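Local coordinates for DUF5625 domain-containing protein (Sulfurospirillum deleyianum, PDB 3NKG) that is of unknown function but belongs to the DUF5625 family, within the clan of galactose-binding-domain-like proteins, and has a beta-sheet fold, at residues W30-I35 and F165-N170; E21-I26 and K144-I149; I102-I107 and K114-N119. One frame throughout, in Å; residues are numbered along the deposited sequence.

From the N terminus, E21-I26 is followed almost at once by W30-I35, on the next strand. Both wait for partners far along the chain. The first loop to close is contact 3, where I102-I107 and K114-N119 form a hairpin. K144-I149 then returns to E21-I26 in contact 2, and F165-N170 to W30-I35 in contact 1, so contacts 1 and 2 cross while contact 3 falls within the span of both. Contacts 2 and 3 belong to one antiparallel sheet, joined through strands 143-151 and 98-107. Contact 1 belongs to the facing sheet, and its F165, I167 and L34 pack on F147, V24, I149 and I102 between the two layers.

Contact 1: W30-I35 and F165-N170; sequences WSYHLI and FTIYIN
S31 and N170 are joined twice by hydrogen bonds. N170 N donates to S31 O (2.9 Å), and N170 ND2 donates to S31 OG at 2.9 Å, the hydroxyl oxygen lying somewhat out of the plane of the N170 amide. W30 NE1 adds a bent bond to N170 O (3.0 Å, 131°), with the oxygen at the indole edge and near its plane. Farther along, paired backbone bonds link H33 with Y168 and I35 with T166.

CH-pi contacts come next. N170 CB lies over one face of the H33 ring, and H33 CB over a face of the Y168 ring, 4.0 Å from its centroid. The phenol reaches H33 because Y168 CG sits between its own backbone N and carbonyl carbon (chi1 72°). H33 ND1 is held by T137 OG1. I169 CG1 covers a face of the Y32 ring, whose hydroxyl is bonded to E28 O.

Purely apolar packing involves L34 and I167, side by side with L34 CD2 3.6 Å from I167 CG1, and F165, whose ring edge meets L34 CD1. F165 and I167 also touch strand 143-151. Such antiparallel pairing of two central strands, with one apolar face turned to a second sheet, is characteristic of a beta-sandwich.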
loop_
_atom_site.group_PDB
_atom_site.type_symbol
_atom_site.label_atom_id
_atom_site.label_comp_id
_atom_site.label_asym_id
_atom_site.label_seq_id
_atom_site.Cartn_x
_atom_site.Cartn_y
_atom_site.Cartn_z
ATOM N N TRP A 30 -19.870 -2.635 0.920
ATOM C CA TRP A 30 -19.252 -3.232 -0.260
ATOM C C TRP A 30 -17.833 -3.702 0.090
ATOM O O TRP A 30 -17.447 -3.729 1.273
ATOM C CB TRP A 30 -19.205 -2.193 -1.379
ATOM C CG TRP A 30 -19.189 -2.768 -2.746
ATOM C CD1 TRP A 30 -18.119 -2.852 -3.587
ATOM C CD2 TRP A 30 -20.299 -3.346 -3.445
ATOM N NE1 TRP A 30 -18.494 -3.443 -4.768
ATOM C CE2 TRP A 30 -19.820 -3.758 -4.705
ATOM C CE3 TRP A 30 -21.649 -3.542 -3.124
ATOM C CZ2 TRP A 30 -20.655 -4.360 -5.656
ATOM C CZ3 TRP A 30 -22.472 -4.145 -4.070
ATOM C CH2 TRP A 30 -21.969 -4.550 -5.319
ATOM N N SER A 31 -17.052 -4.081 -0.918
ATOM C CA SER A 31 -15.665 -4.431 -0.655
ATOM C C SER A 31 -14.804 -3.237 -1.035
ATOM O O SER A 31 -15.176 -2.456 -1.937
ATOM C CB SER A 31 -15.218 -5.692 -1.417
ATOM O OG SER A 31 -15.341 -5.540 -2.822
ATOM N N TYR A 32 -13.678 -3.103 -0.335
ATOM C CA TYR A 32 -12.790 -1.951 -0.468
ATOM C C TYR A 32 -11.357 -2.376 -0.558
ATOM O O TYR A 32 -10.889 -3.194 0.226
ATOM C CB TYR A 32 -12.900 -1.017 0.739
ATOM C CG TYR A 32 -14.214 -0.313 0.789
ATOM C CD1 TYR A 32 -15.346 -0.953 1.280
ATOM C CD2 TYR A 32 -14.342 0.983 0.299
ATOM C CE1 TYR A 32 -16.587 -0.297 1.302
ATOM C CE2 TYR A 32 -15.549 1.634 0.323
ATOM C CZ TYR A 32 -16.678 0.991 0.819
ATOM O OH TYR A 32 -17.886 1.660 0.837
ATOM N N HIS A 33 -10.639 -1.767 -1.485
ATOM C CA HIS A 33 -9.211 -1.981 -1.572
ATOM C C HIS A 33 -8.485 -1.095 -0.575
ATOM O O HIS A 33 -8.822 0.089 -0.431
ATOM C CB HIS A 33 -8.708 -1.632 -2.974
ATOM C CG HIS A 33 -9.300 -2.474 -4.052
ATOM N ND1 HIS A 33 -9.371 -3.850 -3.961
ATOM C CD2 HIS A 33 -9.850 -2.140 -5.243
ATOM C CE1 HIS A 33 -9.944 -4.328 -5.053
ATOM N NE2 HIS A 33 -10.251 -3.311 -5.843
ATOM N N LEU A 34 -7.471 -1.672 0.072
ATOM C CA LEU A 34 -6.539 -0.941 0.921
ATOM C C LEU A 34 -5.185 -0.975 0.226
ATOM O O LEU A 34 -4.692 -2.048 -0.097
ATOM C CB LEU A 34 -6.398 -1.618 2.280
ATOM C CG LEU A 34 -7.667 -1.923 3.064
ATOM C CD1 LEU A 34 -7.301 -2.282 4.487
ATOM C CD2 LEU A 34 -8.598 -0.730 3.051
ATOM N N ILE A 35 -4.589 0.191 -0.016
ATOM C CA ILE A 35 -3.355 0.236 -0.806
ATOM C C ILE A 35 -2.430 1.305 -0.278
ATOM O O ILE A 35 -2.840 2.169 0.509
ATOM C CB ILE A 35 -3.637 0.579 -2.297
ATOM C CG1 ILE A 35 -4.004 2.050 -2.437
ATOM C CG2 ILE A 35 -4.757 -0.325 -2.895
ATOM C CD1 ILE A 35 -4.345 2.482 -3.846
ATOM N N PHE A 165 -1.660 5.875 2.751
ATOM C CA PHE A 165 -2.543 4.725 2.907
ATOM C C PHE A 165 -3.917 5.127 2.371
ATOM O O PHE A 165 -4.496 6.135 2.795
ATOM C CB PHE A 165 -2.630 4.304 4.368
ATOM C CG PHE A 165 -3.628 3.224 4.631
ATOM C CD1 PHE A 165 -3.283 1.887 4.471
ATOM C CD2 PHE A 165 -4.895 3.530 5.063
ATOM C CE1 PHE A 165 -4.206 0.881 4.718
ATOM C CE2 PHE A 165 -5.831 2.517 5.314
ATOM C CZ PHE A 165 -5.481 1.201 5.133
ATOM N N THR A 166 -4.440 4.345 1.434
ATOM C CA THR A 166 -5.679 4.715 0.749
ATOM C C THR A 166 -6.743 3.608 0.749
ATOM O O THR A 166 -6.436 2.437 0.512
ATOM C CB THR A 166 -5.380 5.186 -0.674
ATOM O OG1 THR A 166 -4.682 6.427 -0.603
ATOM C CG2 THR A 166 -6.662 5.401 -1.471
ATOM N N ILE A 167 -7.986 3.994 1.037
ATOM C CA ILE A 167 -9.135 3.086 0.959
ATOM C C ILE A 167 -10.024 3.541 -0.178
ATOM O O ILE A 167 -10.491 4.695 -0.203
ATOM C CB ILE A 167 -9.953 3.101 2.271
ATOM C CG1 ILE A 167 -9.044 2.850 3.465
ATOM C CG2 ILE A 167 -11.090 2.044 2.257
ATOM C CD1 ILE A 167 -9.541 3.447 4.748
ATOM N N TYR A 168 -10.251 2.667 -1.148
ATOM C CA TYR A 168 -11.231 3.002 -2.173
ATOM C C TYR A 168 -12.107 1.801 -2.549
ATOM O O TYR A 168 -11.724 0.640 -2.367
ATOM C CB TYR A 168 -10.572 3.660 -3.399
ATOM C CG TYR A 168 -9.765 2.713 -4.259
ATOM C CD1 TYR A 168 -10.269 2.244 -5.461
ATOM C CD2 TYR A 168 -8.503 2.292 -3.872
ATOM C CE1 TYR A 168 -9.533 1.367 -6.263
ATOM C CE2 TYR A 168 -7.768 1.411 -4.657
ATOM C CZ TYR A 168 -8.286 0.957 -5.854
ATOM O OH TYR A 168 -7.559 0.080 -6.641
ATOM N N ILE A 169 -13.294 2.087 -3.070
ATOM C CA ILE A 169 -14.286 1.045 -3.266
ATOM C C ILE A 169 -13.831 0.140 -4.399
ATOM O O ILE A 169 -13.238 0.612 -5.363
ATOM C CB ILE A 169 -15.682 1.648 -3.551
ATOM C CG1 ILE A 169 -16.787 0.659 -3.167
ATOM C CG2 ILE A 169 -15.785 2.090 -5.000
ATOM C CD1 ILE A 169 -18.183 1.227 -3.258
ATOM N N ASN A 170 -14.056 -1.164 -4.253
ATOM C CA ASN A 170 -13.723 -2.126 -5.300
ATOM C C ASN A 170 -14.849 -2.204 -6.344
ATOM O O ASN A 170 -15.902 -2.760 -6.073
ATOM C CB ASN A 170 -13.493 -3.495 -4.668
ATOM C CG ASN A 170 -13.411 -4.617 -5.695
ATOM O OD1 ASN A 170 -13.055 -4.399 -6.857
ATOM N ND2 ASN A 170 -13.735 -5.838 -5.256
#

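Contact 2: E21-I26 and K144-I149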
loop_
_atom_site.group_PDB
_atom_site.type_symbol
_atom_site.label_atom_id
_atom_site.label_comp_id
_atom_site.label_asym_id
_atom_site.label_seq_id
_atom_site.Cartn_x
_atom_site.Cartn_y
_atom_site.Cartn_z
ATOM N N GLU A 21 -3.743 7.158 13.141
ATOM C CA GLU A 21 -5.078 6.674 13.467
ATOM C C GLU A 21 -6.121 7.654 12.920
ATOM O O GLU A 21 -6.059 8.844 13.208
ATOM C CB GLU A 21 -5.191 6.544 14.989
ATOM C CG GLU A 21 -6.349 5.744 15.505
ATOM C CD GLU A 21 -6.224 5.460 17.000
ATOM O OE1 GLU A 21 -5.300 4.712 17.393
ATOM O OE2 GLU A 21 -7.055 5.974 17.782
ATOM N N LYS A 22 -7.052 7.180 12.102
ATOM C CA LYS A 22 -8.131 8.060 11.654
ATOM C C LYS A 22 -9.507 7.401 11.649
ATOM O O LYS A 22 -9.631 6.193 11.433
ATOM C CB LYS A 22 -7.819 8.676 10.291
ATOM C CG LYS A 22 -6.734 9.736 10.371
ATOM C CD LYS A 22 -6.198 10.127 9.005
ATOM C CE LYS A 22 -4.914 10.941 9.146
ATOM N NZ LYS A 22 -4.368 11.389 7.832
ATOM N N GLU A 23 -10.535 8.202 11.914
ATOM C CA GLU A 23 -11.898 7.732 11.795
ATOM C C GLU A 23 -12.261 7.709 10.321
ATOM O O GLU A 23 -11.902 8.593 9.555
ATOM C CB GLU A 23 -12.874 8.615 12.566
ATOM C CG GLU A 23 -14.314 8.157 12.425
ATOM C CD GLU A 23 -15.279 8.974 13.278
ATOM O OE1 GLU A 23 -14.866 9.462 14.362
ATOM O OE2 GLU A 23 -16.450 9.127 12.858
ATOM N N VAL A 24 -12.985 6.677 9.942
ATOM C CA VAL A 24 -13.264 6.418 8.568
ATOM C C VAL A 24 -14.735 6.074 8.448
ATOM O O VAL A 24 -15.237 5.196 9.160
ATOM C CB VAL A 24 -12.430 5.208 8.086
ATOM C CG1 VAL A 24 -12.998 4.667 6.782
ATOM C CG2 VAL A 24 -10.962 5.604 7.968
ATOM N N LYS A 25 -15.416 6.752 7.531
ATOM C CA LYS A 25 -16.828 6.518 7.317
ATOM C C LYS A 25 -17.051 5.751 6.030
ATOM O O LYS A 25 -16.689 6.213 4.958
ATOM C CB LYS A 25 -17.592 7.844 7.305
ATOM C CG LYS A 25 -19.113 7.689 7.241
ATOM C CD LYS A 25 -19.819 8.999 7.586
ATOM C CE LYS A 25 -21.336 8.869 7.534
ATOM N NZ LYS A 25 -22.018 10.160 7.888
ATOM N N ILE A 26 -17.638 4.565 6.148
ATOM C CA ILE A 26 -18.044 3.773 4.998
ATOM C C ILE A 26 -19.520 4.052 4.661
ATOM O O ILE A 26 -20.409 3.770 5.477
ATOM C CB ILE A 26 -17.852 2.268 5.273
ATOM C CG1 ILE A 26 -16.394 1.975 5.684
ATOM C CG2 ILE A 26 -18.279 1.444 4.071
ATOM C CD1 ILE A 26 -15.334 2.278 4.595
ATOM N N LYS A 144 -19.194 3.500 10.730
ATOM C CA LYS A 144 -18.051 4.292 11.140
ATOM C C LYS A 144 -17.001 3.381 11.746
ATOM O O LYS A 144 -17.338 2.461 12.495
ATOM C CB LYS A 144 -18.472 5.330 12.180
ATOM C CG LYS A 144 -17.925 6.731 11.917
ATOM C CD LYS A 144 -19.041 7.783 11.814
ATOM C CE LYS A 144 -19.642 8.135 13.179
ATOM N NZ LYS A 144 -20.725 9.172 13.079
ATOM N N TYR A 145 -15.733 3.657 11.437
ATOM C CA TYR A 145 -14.618 2.813 11.867
ATOM C C TYR A 145 -13.414 3.651 12.310
ATOM O O TYR A 145 -13.239 4.793 11.867
ATOM C CB TYR A 145 -14.179 1.889 10.711
ATOM C CG TYR A 145 -15.285 0.998 10.201
ATOM C CD1 TYR A 145 -16.158 1.439 9.199
ATOM C CD2 TYR A 145 -15.470 -0.280 10.726
ATOM C CE1 TYR A 145 -17.166 0.626 8.726
ATOM C CE2 TYR A 145 -16.483 -1.099 10.268
ATOM C CZ TYR A 145 -17.331 -0.640 9.266
ATOM O OH TYR A 145 -18.354 -1.437 8.821
ATOM N N ILE A 146 -12.594 3.085 13.187
ATOM C CA ILE A 146 -11.276 3.639 13.457
ATOM C C ILE A 146 -10.226 2.746 12.804
ATOM O O ILE A 146 -10.111 1.556 13.129
ATOM C CB ILE A 146 -10.998 3.724 14.957
ATOM C CG1 ILE A 146 -12.096 4.571 15.641
ATOM C CG2 ILE A 146 -9.588 4.268 15.224
ATOM C CD1 ILE A 146 -12.325 5.874 14.964
ATOM N N PHE A 147 -9.460 3.324 11.881
ATOM C CA PHE A 147 -8.341 2.626 11.286
ATOM C C PHE A 147 -7.054 3.081 11.953
ATOM O O PHE A 147 -6.769 4.266 12.044
ATOM C CB PHE A 147 -8.270 2.941 9.801
ATOM C CG PHE A 147 -9.178 2.103 8.946
ATOM C CD1 PHE A 147 -10.560 2.246 9.020
ATOM C CD2 PHE A 147 -8.643 1.177 8.048
ATOM C CE1 PHE A 147 -11.407 1.472 8.221
ATOM C CE2 PHE A 147 -9.465 0.408 7.249
ATOM C CZ PHE A 147 -10.857 0.555 7.328
ATOM N N ARG A 148 -6.271 2.130 12.420
ATOM C CA ARG A 148 -4.954 2.444 12.935
ATOM C C ARG A 148 -3.946 1.749 12.025
ATOM O O ARG A 148 -4.059 0.553 11.763
ATOM C CB ARG A 148 -4.832 1.950 14.368
ATOM C CG ARG A 148 -3.497 2.209 15.004
ATOM C CD ARG A 148 -3.455 1.556 16.372
ATOM N NE ARG A 148 -2.084 1.392 16.825
ATOM C CZ ARG A 148 -1.570 1.978 17.898
ATOM N NH1 ARG A 148 -0.300 1.749 18.227
ATOM N NH2 ARG A 148 -2.325 2.782 18.645
ATOM N N ILE A 149 -2.982 2.512 11.523
ATOM C CA ILE A 149 -2.003 1.983 10.579
ATOM C C ILE A 149 -0.610 2.228 11.139
ATOM O O ILE A 149 -0.250 3.365 11.434
ATOM C CB ILE A 149 -2.109 2.621 9.174
ATOM C CG1 ILE A 149 -3.517 2.456 8.599
ATOM C CG2 ILE A 149 -1.055 1.965 8.213
ATOM C CD1 ILE A 149 -4.448 3.642 8.852
#
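K22 and F147 exchange a reciprocal pair of backbone hydrogen bonds, K22 N to F147 O and F147 N to K22 O, each 2.9 Å long. V24 and Y145 repeat the pattern, with V24 N 2.7 Å from Y145 O and Y145 N bonded in return to V24 O. The acceptors have additional weak donors: E21 CA makes a CA-H...O contact with F147 O, and E23 CA lies 3.2 Å from Y145 O. The amides of I146 and R148 face the other way and are used by strand 98-107, with probable bonds to H105 O and T103 O. Strand 143-151 is thus bonded along both its edges.

The side-chain charges are held much less firmly. E21 OE1 approaches the edge of the R148 guanidinium, near its plane, but the separation from NH2 is 3.8 Å and the salt bridge is long, with the two flat groups turned 43° apart. The E23 chain passes aslant over that of K144, with OE2 against its CG and CD methylenes; E23 OE2 and K144 NZ stay 4.3 Å apart, too far for a salt bridge, although their opposite charges probably still attract. Between the two glutamates, I146 offers CG2 to E21 CG at 3.6 Å and CD1 to E23 CB.

V24, Y145 and F147 share the other face with K22. V24 CG2 packs 3.5 Å from F147 CD1. I26, at the end of its strand, crosses Y145 at about a right angle and lays CG1 3.4 Å from CE1 of that ring. The phenol oxygen of Y145 is satisfied by D141 O. V24 and F147 both touch I167 of the opposing sheet. A largely charged, solvent-side face and a mainly apolar face turned to the second sheet, across an edge strand and its neighbour, are what an outer part of a beta-sandwich layer presents.

Contact 3: I102-I107 and K114-N119. With ACY (acetic acid), chain F.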
loop_
_atom_site.group_PDB
_atom_site.type_symbol
_atom_site.label_atom_id
_atom_site.label_comp_id
_atom_site.label_asym_id
_atom_site.label_seq_id
_atom_site.Cartn_x
_atom_site.Cartn_y
_atom_site.Cartn_z
ATOM N N ILE A 102 -2.389 -3.288 10.336
ATOM C CA ILE A 102 -3.668 -2.593 10.294
ATOM C C ILE A 102 -4.617 -3.099 11.366
ATOM O O ILE A 102 -4.925 -4.292 11.436
ATOM C CB ILE A 102 -4.350 -2.741 8.919
ATOM C CG1 ILE A 102 -3.460 -2.147 7.831
ATOM C CG2 ILE A 102 -5.725 -2.037 8.895
ATOM C CD1 ILE A 102 -3.931 -2.475 6.440
ATOM N N THR A 103 -5.077 -2.174 12.200
ATOM C CA THR A 103 -6.072 -2.464 13.229
ATOM C C THR A 103 -7.352 -1.694 12.944
ATOM O O THR A 103 -7.306 -0.497 12.700
ATOM C CB THR A 103 -5.540 -2.077 14.621
ATOM O OG1 THR A 103 -4.268 -2.707 14.817
ATOM C CG2 THR A 103 -6.485 -2.546 15.704
ATOM N N ILE A 104 -8.491 -2.379 12.960
ATOM C CA ILE A 104 -9.765 -1.725 12.691
ATOM C C ILE A 104 -10.782 -1.952 13.814
ATOM O O ILE A 104 -11.098 -3.099 14.147
ATOM C CB ILE A 104 -10.408 -2.198 11.368
ATOM C CG1 ILE A 104 -9.429 -2.055 10.203
ATOM C CG2 ILE A 104 -11.674 -1.399 11.054
ATOM C CD1 ILE A 104 -9.994 -2.570 8.893
ATOM N N HIS A 105 -11.284 -0.849 14.375
ATOM C CA HIS A 105 -12.433 -0.876 15.285
ATOM C C HIS A 105 -13.690 -0.316 14.634
ATOM O O HIS A 105 -13.645 0.699 13.938
ATOM C CB HIS A 105 -12.159 -0.060 16.533
ATOM C CG HIS A 105 -11.168 -0.690 17.458
ATOM N ND1 HIS A 105 -9.809 -0.633 17.233
ATOM C CD2 HIS A 105 -11.339 -1.379 18.606
ATOM C CE1 HIS A 105 -9.185 -1.265 18.211
ATOM N NE2 HIS A 105 -10.091 -1.727 19.060
ATOM N N GLN A 106 -14.824 -0.969 14.875
ATOM C CA GLN A 106 -16.092 -0.386 14.444
ATOM C C GLN A 106 -16.616 0.440 15.604
ATOM O O GLN A 106 -16.526 0.023 16.754
ATOM C CB GLN A 106 -17.085 -1.473 14.041
ATOM C CG GLN A 106 -18.502 -0.983 13.740
ATOM C CD GLN A 106 -19.317 -2.003 12.933
ATOM O OE1 GLN A 106 -19.244 -3.213 13.169
ATOM N NE2 GLN A 106 -20.096 -1.508 11.977
ATOM N N ILE A 107 -17.150 1.618 15.304
ATOM C CA ILE A 107 -17.802 2.432 16.322
ATOM C C ILE A 107 -19.268 1.988 16.451
ATOM O O ILE A 107 -20.014 2.058 15.483
ATOM C CB ILE A 107 -17.751 3.907 15.946
ATOM C CG1 ILE A 107 -16.289 4.330 15.705
ATOM C CG2 ILE A 107 -18.413 4.741 17.045
ATOM C CD1 ILE A 107 -16.113 5.817 15.524
ATOM N N LYS A 114 -15.674 -1.738 18.868
ATOM C CA LYS A 114 -15.528 -3.181 18.749
ATOM C C LYS A 114 -14.326 -3.449 17.844
ATOM O O LYS A 114 -14.293 -2.964 16.718
ATOM C CB LYS A 114 -16.788 -3.759 18.101
ATOM C CG LYS A 114 -16.691 -5.218 17.727
ATOM C CD LYS A 114 -16.455 -6.097 18.938
ATOM C CE LYS A 114 -16.550 -7.577 18.548
ATOM N NZ LYS A 114 -16.176 -8.486 19.662
ATOM N N LEU A 115 -13.343 -4.202 18.328
ATOM C CA LEU A 115 -12.191 -4.586 17.486
ATOM C C LEU A 115 -12.681 -5.586 16.457
ATOM O O LEU A 115 -13.186 -6.633 16.817
ATOM C CB LEU A 115 -11.099 -5.237 18.338
ATOM C CG LEU A 115 -9.857 -5.800 17.644
ATOM C CD1 LEU A 115 -9.062 -4.678 16.939
ATOM C CD2 LEU A 115 -8.985 -6.517 18.694
ATOM N N ILE A 116 -12.579 -5.288 15.175
ATOM C CA ILE A 116 -12.974 -6.315 14.222
ATOM C C ILE A 116 -11.827 -6.903 13.379
ATOM O O ILE A 116 -12.002 -7.947 12.755
ATOM C CB ILE A 116 -14.084 -5.840 13.294
ATOM C CG1 ILE A 116 -13.592 -4.670 12.480
ATOM C CG2 ILE A 116 -15.353 -5.476 14.109
ATOM C CD1 ILE A 116 -14.610 -4.214 11.425
ATOM N N ALA A 117 -10.678 -6.235 13.341
ATOM C CA ALA A 117 -9.513 -6.795 12.649
ATOM C C ALA A 117 -8.222 -6.258 13.246
ATOM O O ALA A 117 -8.143 -5.085 13.589
ATOM C CB ALA A 117 -9.561 -6.498 11.135
ATOM N N ASP A 118 -7.214 -7.122 13.358
ATOM C CA ASP A 118 -5.864 -6.697 13.762
ATOM C C ASP A 118 -4.894 -7.588 12.993
ATOM O O ASP A 118 -4.714 -8.764 13.340
ATOM C CB ASP A 118 -5.693 -6.875 15.272
ATOM C CG ASP A 118 -4.375 -6.313 15.792
ATOM O OD1 ASP A 118 -3.723 -5.525 15.068
ATOM O OD2 ASP A 118 -3.999 -6.652 16.939
ATOM N N ASN A 119 -4.335 -7.058 11.907
ATOM C CA ASN A 119 -3.591 -7.881 10.948
ATOM C C ASN A 119 -2.231 -7.281 10.576
ATOM O O ASN A 119 -2.120 -6.084 10.305
ATOM C CB ASN A 119 -4.431 -8.057 9.675
ATOM C CG ASN A 119 -5.664 -8.938 9.907
ATOM O OD1 ASN A 119 -5.566 -10.162 9.985
ATOM N ND2 ASN A 119 -6.813 -8.314 10.016
HETATM C C ACY F . -13.856 -8.708 22.348
HETATM O O ACY F . -15.077 -8.639 22.046
HETATM O OXT ACY F . -12.911 -8.724 21.516
HETATM C CH3 ACY F . -13.494 -8.765 23.805
#
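The imidazole of H105 has L115 CD1 over one face, 3.9 Å from the ring centroid and displaced toward the rim, in a CH-pi contact; the backbone at K114 C approaches obliquely. The same methyl also touches T103 CG2, at 3.6 Å, so L115 bridges the two residues. The carboxylate of D118 is met from above its plane: T103 OG1 donates to D118 OD1 at 2.9 Å, 55° out of that plane. T103 and D118, a non-hydrogen-bonded pair, run alongside each other, and their bond adds a side-chain link between the strands on the H105 and L115 face.

I104 faces A117 on the other side of the sheet, and its CG2 also meets CG1 of the bulged I116 at 4.1 Å. A chi1 of 62° swings that I116 branch toward I104.

Backbone bonds frame these contacts. I102 pairs with N119, and Q106 with K114, in both directions. Between them I104 O takes two donors, I116 N at 2.8 Å and A117 N at 3.3 Å, while I104 N bonds to A117 O. The psi of I116, -16°, departs from the extended conformation and shifts the register by one residue. The K114 side chain leads away from the partner strand, and its NZ donates a hydrogen bond to O of an acetic acid molecule (2.6 Å), probably from the crystallisation liquor. Two successive residues facing one define a classic beta bulge, here within a beta hairpin at the sheet's edge.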